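Local coordinates for protein ribonuclease VapC (Caulobacter crescentus, PDB 5K8J) that probably acts as the magnesium-dependent RNA-cleaving toxin of a VapBC toxin-antitoxin pair, held in complex with its VapB antitoxin, at residues A2-H12 with A107-F117; L33-L41 with V94-A102. All coordinates share one frame; numbering follows the deposited sequence.

How the contacts relate
From the N terminus, strand 3-5 runs into helix 7-15; strand 31-34 lies beside strand 3-5 in the sheet and opens helix 35-45. Contact 2 brings the start of that helix against helix 93-104, closing a loop that is largely helical. Helix 93-104 is followed by strand 108-111, which returns to the other side of strand 3-5 in contact 1, so the loop of contact 2 is nested inside that of contact 1. The two are joined directly: the hydroxyl of Thr7 probably hydrogen-bonds to Ser37 and Glu40, and Ile98 packs on Phe109. Together they tie the parallel sheet to helices around Asp6 and Asp95, the predicted magnesium ligands.

Contact 1. Residues A2-H12 with A107-F117; sequences AYVLDTNVAIH and ATFVTFNADDF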
ATOM      1  N   ALA B   2      21.888  -8.388  -2.535  1.00 19.54           N
ATOM      2  CA  ALA B   2      22.233  -7.204  -1.740  1.00 16.79           C
ATOM      3  C   ALA B   2      22.266  -7.504  -0.244  1.00 17.09           C
ATOM      4  O   ALA B   2      21.645  -8.451   0.224  1.00 14.82           O
ATOM      5  CB  ALA B   2      21.262  -6.079  -2.014  1.00 18.06           C
ATOM      6  N   TYR B   3      23.004  -6.663   0.484  1.00 14.85           N
ATOM      7  CA  TYR B   3      23.229  -6.812   1.919  1.00 14.04           C
ATOM      8  C   TYR B   3      22.905  -5.496   2.598  1.00 17.16           C
ATOM      9  O   TYR B   3      23.262  -4.430   2.092  1.00 18.72           O
ATOM     10  CB  TYR B   3      24.691  -7.194   2.225  1.00 13.90           C
ATOM     11  CG  TYR B   3      25.074  -8.498   1.571  1.00 15.64           C
ATOM     12  CD1 TYR B   3      24.817  -9.699   2.196  1.00 16.27           C
ATOM     13  CD2 TYR B   3      25.649  -8.515   0.312  1.00 19.02           C
ATOM     14  CE1 TYR B   3      25.141 -10.889   1.595  1.00 15.46           C
ATOM     15  CE2 TYR B   3      25.980  -9.705  -0.303  1.00 18.20           C
ATOM     16  CZ  TYR B   3      25.725 -10.890   0.348  1.00 24.46           C
ATOM     17  OH  TYR B   3      26.017 -12.105  -0.244  1.00 28.61           O
ATOM     18  N   VAL B   4      22.227  -5.576   3.735  1.00 11.66           N
ATOM     19  CA  VAL B   4      22.087  -4.443   4.657  1.00 11.08           C
ATOM     20  C   VAL B   4      23.005  -4.683   5.844  1.00 13.89           C
ATOM     21  O   VAL B   4      22.912  -5.729   6.498  1.00 13.50           O
ATOM     22  CB  VAL B   4      20.637  -4.292   5.127  1.00 10.52           C
ATOM     23  CG1 VAL B   4      20.523  -3.195   6.192  1.00 13.99           C
ATOM     24  CG2 VAL B   4      19.730  -3.957   3.963  1.00 14.87           C
ATOM     25  N   LEU B   5      23.893  -3.726   6.142  1.00 12.79           N
ATOM     26  CA  LEU B   5      24.802  -3.857   7.266  1.00 14.09           C
ATOM     27  C   LEU B   5      24.100  -3.410   8.533  1.00 15.74           C
ATOM     28  O   LEU B   5      23.536  -2.313   8.573  1.00 20.36           O
ATOM     29  CB  LEU B   5      26.052  -2.990   7.070  1.00 13.28           C
ATOM     30  CG  LEU B   5      26.884  -3.290   5.829  1.00 16.80           C
ATOM     31  CD1 LEU B   5      28.228  -2.477   5.842  1.00 21.44           C
ATOM     32  CD2 LEU B   5      27.208  -4.773   5.719  1.00 19.23           C
ATOM     33  N   ASP B   6      24.162  -4.228   9.578  1.00 13.57           N
ATOM     34  CA  ASP B   6      23.657  -3.760  10.864  1.00 13.84           C
ATOM     35  C   ASP B   6      24.504  -2.586  11.351  1.00 15.66           C
ATOM     36  O   ASP B   6      25.661  -2.403  10.963  1.00 14.21           O
ATOM     37  CB  ASP B   6      23.662  -4.892  11.893  1.00 17.70           C
ATOM     38  CG  ASP B   6      22.711  -4.634  13.094  1.00 20.02           C
ATOM     39  OD1 ASP B   6      22.003  -3.581  13.127  1.00 18.85           O
ATOM     40  OD2 ASP B   6      22.684  -5.527  13.985  1.00 18.94           O
ATOM     41  N   THR B   7      23.926  -1.795  12.243  1.00 12.12           N
ATOM     42  CA  THR B   7      24.647  -0.597  12.696  1.00 13.31           C
ATOM     43  C   THR B   7      26.020  -0.930  13.272  1.00 16.71           C
ATOM     44  O   THR B   7      26.995  -0.198  13.037  1.00 14.76           O
ATOM     45  CB  THR B   7      23.808   0.142  13.728  1.00 11.61           C
ATOM     46  OG1 THR B   7      22.579   0.520  13.111  1.00 13.29           O
ATOM     47  CG2 THR B   7      24.537   1.363  14.253  1.00 12.46           C
ATOM     48  N   ASN B   8      26.107  -1.992  14.082  1.00 15.15           N
ATOM     49  CA  ASN B   8      27.369  -2.339  14.736  1.00 17.46           C
ATOM     50  C   ASN B   8      28.443  -2.579  13.694  1.00 13.61           C
ATOM     51  O   ASN B   8      29.595  -2.170  13.861  1.00 14.26           O
ATOM     52  CB  ASN B   8      27.185  -3.592  15.592  1.00 23.08           C
ATOM     53  CG  ASN B   8      26.366  -4.715  14.835  1.00 56.90           C
ATOM     54  OD1 ASN B   8      26.415  -4.793  13.613  1.00 72.02           O
ATOM     55  ND2 ASN B   8      25.627  -5.548  15.560  1.00 56.39           N
ATOM     56  N   VAL B   9      28.079  -3.259  12.602  1.00 13.97           N
ATOM     57  CA  VAL B   9      29.027  -3.510  11.519  1.00 14.08           C
ATOM     58  C   VAL B   9      29.498  -2.188  10.920  1.00 17.72           C
ATOM     59  O   VAL B   9      30.697  -1.993  10.666  1.00 17.26           O
ATOM     60  CB  VAL B   9      28.394  -4.422  10.444  1.00 14.45           C
ATOM     61  CG1 VAL B   9      29.347  -4.635   9.269  1.00 18.63           C
ATOM     62  CG2 VAL B   9      28.001  -5.771  11.039  1.00 19.19           C
ATOM     63  N   ALA B  10      28.554  -1.272  10.655  1.00 14.84           N
ATOM     64  CA  ALA B  10      28.916   0.023  10.099  1.00 13.58           C
ATOM     65  C   ALA B  10      29.786   0.825  11.057  1.00 16.79           C
ATOM     66  O   ALA B  10      30.676   1.559  10.617  1.00 15.95           O
ATOM     67  CB  ALA B  10      27.662   0.804   9.734  1.00 14.68           C
ATOM     68  N   ILE B  11      29.505   0.757  12.358  1.00 16.53           N
ATOM     69  CA  ILE B  11      30.370   1.410  13.347  1.00 14.98           C
ATOM     70  C   ILE B  11      31.800   0.878  13.258  1.00 19.75           C
ATOM     71  O   ILE B  11      32.776   1.645  13.317  1.00 20.68           O
ATOM     72  CB  ILE B  11      29.794   1.251  14.772  1.00 14.88           C
ATOM     73  CG1 ILE B  11      28.594   2.150  14.966  1.00 16.78           C
ATOM     74  CG2 ILE B  11      30.869   1.584  15.857  1.00 21.32           C
ATOM     75  CD1 ILE B  11      27.817   1.883  16.228  1.00 19.88           C
ATOM     76  N   HIS B  12      31.960  -0.440  13.160  1.00 16.98           N
ATOM     77  CA  HIS B  12      33.298  -1.011  13.079  1.00 20.28           C
ATOM     78  C   HIS B  12      34.012  -0.575  11.812  1.00 20.83           C
ATOM     79  O   HIS B  12      35.235  -0.366  11.818  1.00 21.18           O
ATOM     80  CB  HIS B  12      33.189  -2.535  13.184  1.00 20.45           C
ATOM     81  CG  HIS B  12      32.990  -3.006  14.599  1.00 20.63           C
ATOM     82  ND1 HIS B  12      33.902  -3.821  15.241  1.00 28.27           N
ATOM     83  CD2 HIS B  12      32.039  -2.712  15.519  1.00 22.42           C
ATOM     84  CE1 HIS B  12      33.499  -4.036  16.482  1.00 27.90           C
ATOM     85  NE2 HIS B  12      32.374  -3.372  16.678  1.00 23.27           N
ATOM     86  N   ALA B 107      16.930  -8.105   0.816  1.00 12.83           N
ATOM     87  CA  ALA B 107      18.365  -8.062   1.067  1.00 14.23           C
ATOM     88  C   ALA B 107      18.713  -8.922   2.274  1.00 13.45           C
ATOM     89  O   ALA B 107      17.903  -9.074   3.196  1.00 15.16           O
ATOM     90  CB  ALA B 107      18.823  -6.626   1.321  1.00 13.49           C
ATOM     91  N   THR B 108      19.930  -9.461   2.274  1.00 12.20           N
ATOM     92  CA  THR B 108      20.433 -10.215   3.415  1.00 12.29           C
ATOM     93  C   THR B 108      20.979  -9.270   4.471  1.00 14.38           C
ATOM     94  O   THR B 108      21.661  -8.289   4.156  1.00 15.36           O
ATOM     95  CB  THR B 108      21.491 -11.192   2.931  1.00 13.04           C
ATOM     96  OG1 THR B 108      20.869 -12.152   2.062  1.00 15.30           O
ATOM     97  CG2 THR B 108      22.186 -11.936   4.080  1.00 14.29           C
ATOM     98  N   PHE B 109      20.618  -9.542   5.723  1.00 12.39           N
ATOM     99  CA  PHE B 109      20.979  -8.724   6.879  1.00 12.42           C
ATOM    100  C   PHE B 109      22.241  -9.288   7.530  1.00 13.01           C
ATOM    101  O   PHE B 109      22.289 -10.471   7.908  1.00 14.97           O
ATOM    102  CB  PHE B 109      19.814  -8.675   7.867  1.00 13.13           C
ATOM    103  CG  PHE B 109      20.029  -7.750   9.015  1.00 15.69           C
ATOM    104  CD1 PHE B 109      20.282  -8.253  10.264  1.00 14.98           C
ATOM    105  CD2 PHE B 109      20.016  -6.384   8.842  1.00 26.94           C
ATOM    106  CE1 PHE B 109      20.498  -7.400  11.328  1.00 16.70           C
ATOM    107  CE2 PHE B 109      20.222  -5.535   9.922  1.00 24.20           C
ATOM    108  CZ  PHE B 109      20.452  -6.039  11.146  1.00 20.20           C
ATOM    109  N   VAL B 110      23.265  -8.443   7.667  1.00 11.93           N
ATOM    110  CA  VAL B 110      24.578  -8.829   8.177  1.00 12.47           C
ATOM    111  C   VAL B 110      24.770  -8.222   9.562  1.00 12.29           C
ATOM    112  O   VAL B 110      24.681  -6.994   9.721  1.00 12.47           O
ATOM    113  CB  VAL B 110      25.683  -8.334   7.242  1.00 14.67           C
ATOM    114  CG1 VAL B 110      27.036  -8.715   7.783  1.00 15.36           C
ATOM    115  CG2 VAL B 110      25.486  -8.903   5.855  1.00 16.10           C
ATOM    116  N   THR B 111      25.024  -9.062  10.553  1.00 12.63           N
ATOM    117  CA  THR B 111      24.974  -8.591  11.932  1.00 17.26           C
ATOM    118  C   THR B 111      25.908  -9.377  12.838  1.00 13.83           C
ATOM    119  O   THR B 111      26.223 -10.553  12.606  1.00 14.74           O
ATOM    120  CB  THR B 111      23.542  -8.642  12.494  1.00 16.39           C
ATOM    121  OG1 THR B 111      23.533  -8.162  13.849  1.00 16.81           O
ATOM    122  CG2 THR B 111      23.006 -10.033  12.495  1.00 14.60           C
ATOM    123  N   PHE B 112      26.394  -8.688  13.874  1.00 15.10           N
ATOM    124  CA  PHE B 112      27.077  -9.370  14.965  1.00 17.67           C
ATOM    125  C   PHE B 112      26.129  -9.950  16.006  1.00 22.15           C
ATOM    126  O   PHE B 112      26.590 -10.644  16.917  1.00 22.26           O
ATOM    127  CB  PHE B 112      27.985  -8.398  15.725  1.00 23.78           C
ATOM    128  CG  PHE B 112      29.058  -7.763  14.909  1.00 19.62           C
ATOM    129  CD1 PHE B 112      29.786  -8.478  13.990  1.00 24.78           C
ATOM    130  CD2 PHE B 112      29.382  -6.438  15.136  1.00 26.48           C
ATOM    131  CE1 PHE B 112      30.803  -7.856  13.260  1.00 33.96           C
ATOM    132  CE2 PHE B 112      30.384  -5.818  14.416  1.00 28.50           C
ATOM    133  CZ  PHE B 112      31.085  -6.521  13.477  1.00 28.31           C
ATOM    134  N   ASN B 113      24.839  -9.631  15.941  1.00 20.04           N
ATOM    135  CA  ASN B 113      23.903 -10.018  16.985  1.00 21.91           C
ATOM    136  C   ASN B 113      22.783 -10.866  16.410  1.00 14.74           C
ATOM    137  O   ASN B 113      21.614 -10.525  16.602  1.00 18.42           O
ATOM    138  CB  ASN B 113      23.256  -8.790  17.636  1.00 23.97           C
ATOM    139  CG  ASN B 113      24.251  -7.833  18.239  1.00 47.35           C
ATOM    140  OD1 ASN B 113      25.297  -8.236  18.731  1.00 64.09           O
ATOM    141  ND2 ASN B 113      23.905  -6.541  18.227  1.00 46.80           N
ATOM    142  N   ALA B 114      23.110 -11.968  15.725  1.00 20.36           N
ATOM    143  CA  ALA B 114      22.080 -12.705  14.999  1.00 19.81           C
ATOM    144  C   ALA B 114      20.984 -13.237  15.918  1.00 17.15           C
ATOM    145  O   ALA B 114      19.813 -13.331  15.497  1.00 17.17           O
ATOM    146  CB  ALA B 114      22.717 -13.857  14.225  1.00 24.06           C
ATOM    147  N   ASP B 115      21.313 -13.535  17.169  1.00 20.16           N
ATOM    148  CA  ASP B 115      20.316 -14.120  18.064  1.00 23.76           C
ATOM    149  C   ASP B 115      19.142 -13.184  18.312  1.00 20.56           C
ATOM    150  O   ASP B 115      18.035 -13.659  18.589  1.00 24.83           O
ATOM    151  CB  ASP B 115      20.971 -14.508  19.389  1.00 35.52           C
ATOM    152  CG  ASP B 115      21.769 -15.787  19.280  1.00 50.49           C
ATOM    153  OD1 ASP B 115      21.523 -16.569  18.331  1.00 52.62           O
ATOM    154  OD2 ASP B 115      22.641 -16.011  20.141  1.00 58.89           O
ATOM    155  N   ASP B 116      19.337 -11.860  18.199  1.00 18.36           N
ATOM    156  CA  ASP B 116      18.245 -10.927  18.410  1.00 17.80           C
ATOM    157  C   ASP B 116      17.313 -10.813  17.200  1.00 18.20           C
ATOM    158  O   ASP B 116      16.363 -10.019  17.236  1.00 20.15           O
ATOM    159  CB  ASP B 116      18.775  -9.534  18.741  1.00 21.92           C
ATOM    160  CG  ASP B 116      19.140  -9.386  20.218  1.00 30.39           C
ATOM    161  OD1 ASP B 116      18.645 -10.198  21.036  1.00 26.88           O
ATOM    162  OD2 ASP B 116      19.929  -8.474  20.551  1.00 29.99           O
ATOM    163  N   PHE B 117      17.597 -11.551  16.125  1.00 17.33           N
ATOM    164  CA  PHE B 117      16.830 -11.492  14.892  1.00 13.56           C
ATOM    165  C   PHE B 117      16.204 -12.840  14.545  1.00 15.13           C
ATOM    166  O   PHE B 117      15.543 -12.958  13.493  1.00 19.64           O
ATOM    167  CB  PHE B 117      17.714 -11.005  13.733  1.00 13.90           C
ATOM    168  CG  PHE B 117      18.266  -9.631  13.942  1.00 13.94           C
ATOM    169  CD1 PHE B 117      19.406  -9.436  14.699  1.00 14.71           C
ATOM    170  CD2 PHE B 117      17.630  -8.531  13.406  1.00 14.76           C
ATOM    171  CE1 PHE B 117      19.890  -8.147  14.933  1.00 15.22           C
ATOM    172  CE2 PHE B 117      18.107  -7.262  13.624  1.00 15.89           C
ATOM    173  CZ  PHE B 117      19.254  -7.069  14.371  1.00 17.16           C
TER
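Strand 3-5, the middle strand of the PIN-domain parallel sheet, meets its neighbour 108-111 here and leads to Asp6, a predicted magnesium ligand. Four backbone hydrogen bonds join them, from Thr108 N to Ala2 O, Val4 N to Thr108 O, Val110 N to Val4 O and Asp6 N to Val110 O. On one face Tyr3 lies alongside Thr108, its CD1 3.7 Å from Thr108 CB; on the other, Val4 CG2 rests 3.9 Å from Ala107 CB. At the strand ends Thr111 OG1 donates to Asp6 OD2 over 2.8 Å, on the anti lone pair. The same hydroxyl accepts from Asn113 N in an ST turn; it thus both donates and accepts, which probably helps to orient the carboxylate. Asp6 CG is anti to the backbone N (chi1 -160°), which sets it 3.3 Å from Phe109 CZ. Within this turn, Phe112 reaches back to helix 7-15. Val9 CG2 sits over its ring centre in a CH-pi contact of 4.0 Å. The Phe112 edge in turn meets the face of His12 in a T-shaped pair, planes at 70°, with Phe112 CE2 3.7 Å from His12 CD2.

Contact 2. Residues L33-L41 with V94-A102; sequences LSIISRVEL and VDRMIAAQA
Ser34 OG donates a short hydrogen bond of 2.5 Å to Gln101 OE1, the one polar link between the two segments. The hydroxyl lies in the carbonyl plane of the amide, on a lone pair, with a C=O...O angle of 129°. With chi1 at 167° the hydroxyl swings away from the backbone N of Ser34, to where it also accepts from Ile36 N at 2.9 Å. Ser34 thus N-caps helix 35-45 with the oxygen that it extends to the opposite helix. The other end of the Gln101 amide is turned to the carbonyls of Leu69 and Asp70 through weak hydrogen bonds, consistent with the modelled orientation of the amide.

Apolar packing centres on Ile36, a knob set into the hole formed by Val94, Met97, Ile98 and Gln101. Its two branches part: CG2 meets Val94 CG1 at 4.0 Å, while CD1 reaches the CE of Met97, a selenomethionine, at 3.8 Å, the two side chains crossing at about a right angle. Segments 35-41 and 94-102 of two PIN-domain helices run at 140° to each other; the second also carries Asp95, a predicted magnesium ligand, whose CB points away from 33-41.

Mixed contacts border this core toward Thr7. The methyl CD1 of Ile98 lies 3.5 Å from Ser37 OG, whose polar partner is the Thr7 hydroxyl. Glu40 extends beyond CG and comes from the opposite direction to Val94, placing OE2 3.6 Å from Val94 CG1. That oxygen is hydrogen-bonded to Thr7, and Glu40 OE1 forms a salt bridge with Arg74 of the VapB chain.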
ATOM      1  N   LEU B  33      23.133   0.777   3.378  1.00 12.83           N
ATOM      2  CA  LEU B  33      23.111   1.317   4.729  1.00 11.80           C
ATOM      3  C   LEU B  33      21.712   1.853   5.028  1.00 15.34           C
ATOM      4  O   LEU B  33      21.176   2.654   4.251  1.00 17.59           O
ATOM      5  CB  LEU B  33      24.133   2.456   4.848  1.00 18.22           C
ATOM      6  CG  LEU B  33      24.401   2.948   6.264  1.00 24.68           C
ATOM      7  CD1 LEU B  33      25.091   1.877   7.092  1.00 26.13           C
ATOM      8  CD2 LEU B  33      25.273   4.188   6.184  1.00 24.47           C
ATOM      9  N   SER B  34      21.164   1.484   6.185  1.00 14.04           N
ATOM     10  CA  SER B  34      19.893   2.057   6.634  1.00  9.47           C
ATOM     11  C   SER B  34      20.080   3.496   7.116  1.00 13.64           C
ATOM     12  O   SER B  34      21.057   3.811   7.795  1.00 12.04           O
ATOM     13  CB  SER B  34      19.351   1.226   7.777  1.00 10.17           C
ATOM     14  OG  SER B  34      18.304   1.934   8.402  1.00 14.28           O
ATOM     15  N   ILE B  35      19.114   4.364   6.791  1.00 11.82           N
ATOM     16  CA  ILE B  35      19.102   5.727   7.330  1.00 11.35           C
ATOM     17  C   ILE B  35      19.064   5.703   8.852  1.00 11.28           C
ATOM     18  O   ILE B  35      19.531   6.643   9.504  1.00 11.78           O
ATOM     19  CB  ILE B  35      17.917   6.502   6.736  1.00 11.30           C
ATOM     20  CG1 ILE B  35      18.055   8.023   6.995  1.00 16.49           C
ATOM     21  CG2 ILE B  35      16.583   6.022   7.302  1.00 11.79           C
ATOM     22  CD1 ILE B  35      18.991   8.687   6.099  1.00 21.20           C
ATOM     23  N   ILE B  36      18.475   4.669   9.442  1.00 11.85           N
ATOM     24  CA  ILE B  36      18.447   4.556  10.892  1.00 11.52           C
ATOM     25  C   ILE B  36      19.857   4.345  11.419  1.00 13.06           C
ATOM     26  O   ILE B  36      20.276   4.977  12.396  1.00 12.15           O
ATOM     27  CB  ILE B  36      17.495   3.423  11.350  1.00 12.68           C
ATOM     28  CG1 ILE B  36      16.084   3.606  10.764  1.00 13.01           C
ATOM     29  CG2 ILE B  36      17.462   3.369  12.854  1.00 14.58           C
ATOM     30  CD1 ILE B  36      15.447   4.987  11.013  1.00 13.90           C
ATOM     31  N   SER B  37      20.647   3.495  10.751  1.00 11.83           N
ATOM     32  CA  SER B  37      22.057   3.392  11.094  1.00  9.42           C
ATOM     33  C   SER B  37      22.781   4.720  10.903  1.00 10.41           C
ATOM     34  O   SER B  37      23.667   5.069  11.700  1.00 13.17           O
ATOM     35  CB  SER B  37      22.745   2.316  10.245  1.00 12.44           C
ATOM     36  OG  SER B  37      22.140   1.048  10.392  1.00 13.59           O
ATOM     37  N   ARG B  38      22.470   5.446   9.828  1.00 11.85           N
ATOM     38  CA  ARG B  38      23.060   6.765   9.655  1.00 12.03           C
ATOM     39  C   ARG B  38      22.808   7.629  10.889  1.00 15.43           C
ATOM     40  O   ARG B  38      23.735   8.240  11.415  1.00 14.27           O
ATOM     41  CB  ARG B  38      22.541   7.462   8.390  1.00 10.02           C
ATOM     42  CG  ARG B  38      23.088   8.862   8.260  1.00 11.44           C
ATOM     43  CD  ARG B  38      22.792   9.591   6.953  1.00 13.17           C
ATOM     44  NE  ARG B  38      23.217  10.971   7.190  1.00 12.39           N
ATOM     45  CZ  ARG B  38      22.688  12.059   6.646  1.00 14.26           C
ATOM     46  NH1 ARG B  38      21.763  11.977   5.712  1.00 14.68           N
ATOM     47  NH2 ARG B  38      23.109  13.260   7.034  1.00 14.75           N
ATOM     48  N   VAL B  39      21.579   7.652  11.397  1.00 12.90           N
ATOM     49  CA  VAL B  39      21.283   8.461  12.580  1.00 11.78           C
ATOM     50  C   VAL B  39      22.184   8.054  13.737  1.00 12.56           C
ATOM     51  O   VAL B  39      22.733   8.900  14.460  1.00 12.34           O
ATOM     52  CB  VAL B  39      19.800   8.341  12.960  1.00  9.44           C
ATOM     53  CG1 VAL B  39      19.541   8.869  14.361  1.00 10.28           C
ATOM     54  CG2 VAL B  39      18.974   9.124  11.934  1.00 12.51           C
ATOM     55  N   GLU B  40      22.314   6.755  13.955  1.00 10.56           N
ATOM     56  CA  GLU B  40      23.160   6.279  15.036  1.00 10.20           C
ATOM     57  C   GLU B  40      24.611   6.664  14.804  1.00 12.10           C
ATOM     58  O   GLU B  40      25.293   7.094  15.746  1.00 14.51           O
ATOM     59  CB  GLU B  40      22.994   4.768  15.196  1.00 14.08           C
ATOM     60  CG  GLU B  40      21.593   4.326  15.563  1.00 13.15           C
ATOM     61  CD  GLU B  40      21.574   2.828  15.845  1.00 17.22           C
ATOM     62  OE1 GLU B  40      22.025   2.464  16.962  1.00 18.55           O
ATOM     63  OE2 GLU B  40      21.222   2.031  14.919  1.00 17.17           O
ATOM     64  N   LEU B  41      25.095   6.542  13.556  1.00 12.66           N
ATOM     65  CA  LEU B  41      26.487   6.878  13.209  1.00 12.10           C
ATOM     66  C   LEU B  41      26.760   8.363  13.384  1.00 14.39           C
ATOM     67  O   LEU B  41      27.854   8.757  13.836  1.00 14.90           O
ATOM     68  CB  LEU B  41      26.772   6.454  11.767  1.00 12.50           C
ATOM     69  CG  LEU B  41      26.878   4.946  11.560  1.00 15.55           C
ATOM     70  CD1 LEU B  41      26.628   4.545  10.119  1.00 17.27           C
ATOM     71  CD2 LEU B  41      28.259   4.458  12.003  1.00 16.25           C
ATOM     72  N   VAL B  94      14.780  -0.776  17.129  1.00 12.54           N
ATOM     73  CA  VAL B  94      15.714  -0.352  16.072  1.00 12.85           C
ATOM     74  C   VAL B  94      16.136  -1.546  15.221  1.00 12.34           C
ATOM     75  O   VAL B  94      16.128  -1.478  13.985  1.00 13.42           O
ATOM     76  CB  VAL B  94      16.949   0.344  16.672  1.00 14.67           C
ATOM     77  CG1 VAL B  94      18.006   0.530  15.585  1.00 15.01           C
ATOM     78  CG2 VAL B  94      16.559   1.691  17.244  1.00 16.52           C
ATOM     79  N   ASP B  95      16.520  -2.636  15.882  1.00 13.56           N
ATOM     80  CA  ASP B  95      16.842  -3.904  15.223  1.00 13.28           C
ATOM     81  C   ASP B  95      15.781  -4.266  14.193  1.00 12.11           C
ATOM     82  O   ASP B  95      16.069  -4.613  13.032  1.00 13.11           O
ATOM     83  CB  ASP B  95      16.880  -5.054  16.252  1.00 16.67           C
ATOM     84  CG  ASP B  95      18.133  -5.117  17.108  1.00 19.47           C
ATOM     85  OD1 ASP B  95      19.167  -4.517  16.768  1.00 18.12           O
ATOM     86  OD2 ASP B  95      18.076  -5.890  18.123  1.00 21.40           O
ATOM     87  N   ARG B  96      14.531  -4.268  14.634  1.00 10.55           N
ATOM     88  CA  ARG B  96      13.450  -4.699  13.763  1.00  9.39           C
ATOM     89  C   ARG B  96      13.142  -3.691  12.647  1.00 11.09           C
ATOM     90  O   ARG B  96      12.721  -4.075  11.547  1.00 11.86           O
ATOM     91  CB  ARG B  96      12.231  -4.988  14.645  1.00 12.68           C
ATOM     92  CG  ARG B  96      12.393  -6.240  15.473  1.00 13.74           C
ATOM     93  CD  ARG B  96      11.348  -6.303  16.556  1.00 14.19           C
ATOM     94  NE  ARG B  96      11.385  -7.595  17.227  1.00 13.57           N
ATOM     95  CZ  ARG B  96      10.425  -8.021  18.044  1.00 14.02           C
ATOM     96  NH1 ARG B  96       9.394  -7.244  18.269  1.00 14.47           N
ATOM     97  NH2 ARG B  96      10.477  -9.226  18.611  1.00 14.79           N
HETATM   98  N   MSE B  97      13.371  -2.392  12.875  1.00 10.65           N
HETATM   99  CA  MSE B  97      13.236  -1.397  11.822  1.00 10.16           C
HETATM  100  C   MSE B  97      14.242  -1.664  10.703  1.00  8.26           C
HETATM  101  O   MSE B  97      13.882  -1.627   9.532  1.00 11.46           O
HETATM  102  CB  MSE B  97      13.430   0.019  12.386  1.00 10.62           C
HETATM  103  CG  MSE B  97      12.262   0.502  13.238  1.00  9.57           C
HETATM  104 SE   MSE B  97      12.642   2.299  13.943  0.87 15.86          SE
HETATM  105  CE  MSE B  97      12.376   3.277  12.378  1.00 16.72           C
ATOM    106  N   ILE B  98      15.499  -1.905  11.082  1.00 10.51           N
ATOM    107  CA  ILE B  98      16.500  -2.136  10.046  1.00 10.89           C
ATOM    108  C   ILE B  98      16.234  -3.464   9.332  1.00 10.12           C
ATOM    109  O   ILE B  98      16.314  -3.560   8.093  1.00 12.41           O
ATOM    110  CB  ILE B  98      17.912  -2.057  10.647  1.00 12.56           C
ATOM    111  CG1 ILE B  98      18.113  -0.681  11.306  1.00 13.15           C
ATOM    112  CG2 ILE B  98      18.944  -2.301   9.526  1.00 12.52           C
ATOM    113  CD1 ILE B  98      19.413  -0.524  12.028  1.00 16.68           C
ATOM    114  N   ALA B  99      15.900  -4.504  10.089  1.00 12.26           N
ATOM    115  CA  ALA B  99      15.531  -5.766   9.460  1.00  9.56           C
ATOM    116  C   ALA B  99      14.338  -5.609   8.526  1.00 13.35           C
ATOM    117  O   ALA B  99      14.285  -6.235   7.459  1.00 11.82           O
ATOM    118  CB  ALA B  99      15.224  -6.812  10.534  1.00 11.59           C
ATOM    119  N   ALA B 100      13.364  -4.773   8.905  1.00 10.75           N
ATOM    120  CA  ALA B 100      12.202  -4.511   8.055  1.00 10.37           C
ATOM    121  C   ALA B 100      12.609  -3.909   6.715  1.00 12.45           C
ATOM    122  O   ALA B 100      12.012  -4.197   5.676  1.00 12.25           O
ATOM    123  CB  ALA B 100      11.231  -3.576   8.795  1.00 13.81           C
ATOM    124  N   GLN B 101      13.629  -3.060   6.716  1.00 11.69           N
ATOM    125  CA  GLN B 101      14.090  -2.489   5.466  1.00 12.25           C
ATOM    126  C   GLN B 101      14.758  -3.546   4.601  1.00  9.61           C
ATOM    127  O   GLN B 101      14.596  -3.551   3.383  1.00 12.52           O
ATOM    128  CB  GLN B 101      15.079  -1.380   5.759  1.00 11.70           C
ATOM    129  CG  GLN B 101      14.435  -0.211   6.469  1.00 10.10           C
ATOM    130  CD  GLN B 101      15.454   0.841   6.802  1.00 13.46           C
ATOM    131  OE1 GLN B 101      16.155   0.714   7.785  1.00 14.36           O
ATOM    132  NE2 GLN B 101      15.539   1.896   5.989  1.00 14.90           N
ATOM    133  N   ALA B 102      15.543  -4.411   5.226  1.00 11.67           N
ATOM    134  CA  ALA B 102      16.140  -5.521   4.496  1.00 10.02           C
ATOM    135  C   ALA B 102      15.069  -6.407   3.875  1.00 13.91           C
ATOM    136  O   ALA B 102      15.179  -6.816   2.712  1.00 13.71           O
ATOM    137  CB  ALA B 102      17.023  -6.319   5.456  1.00 11.70           C
TER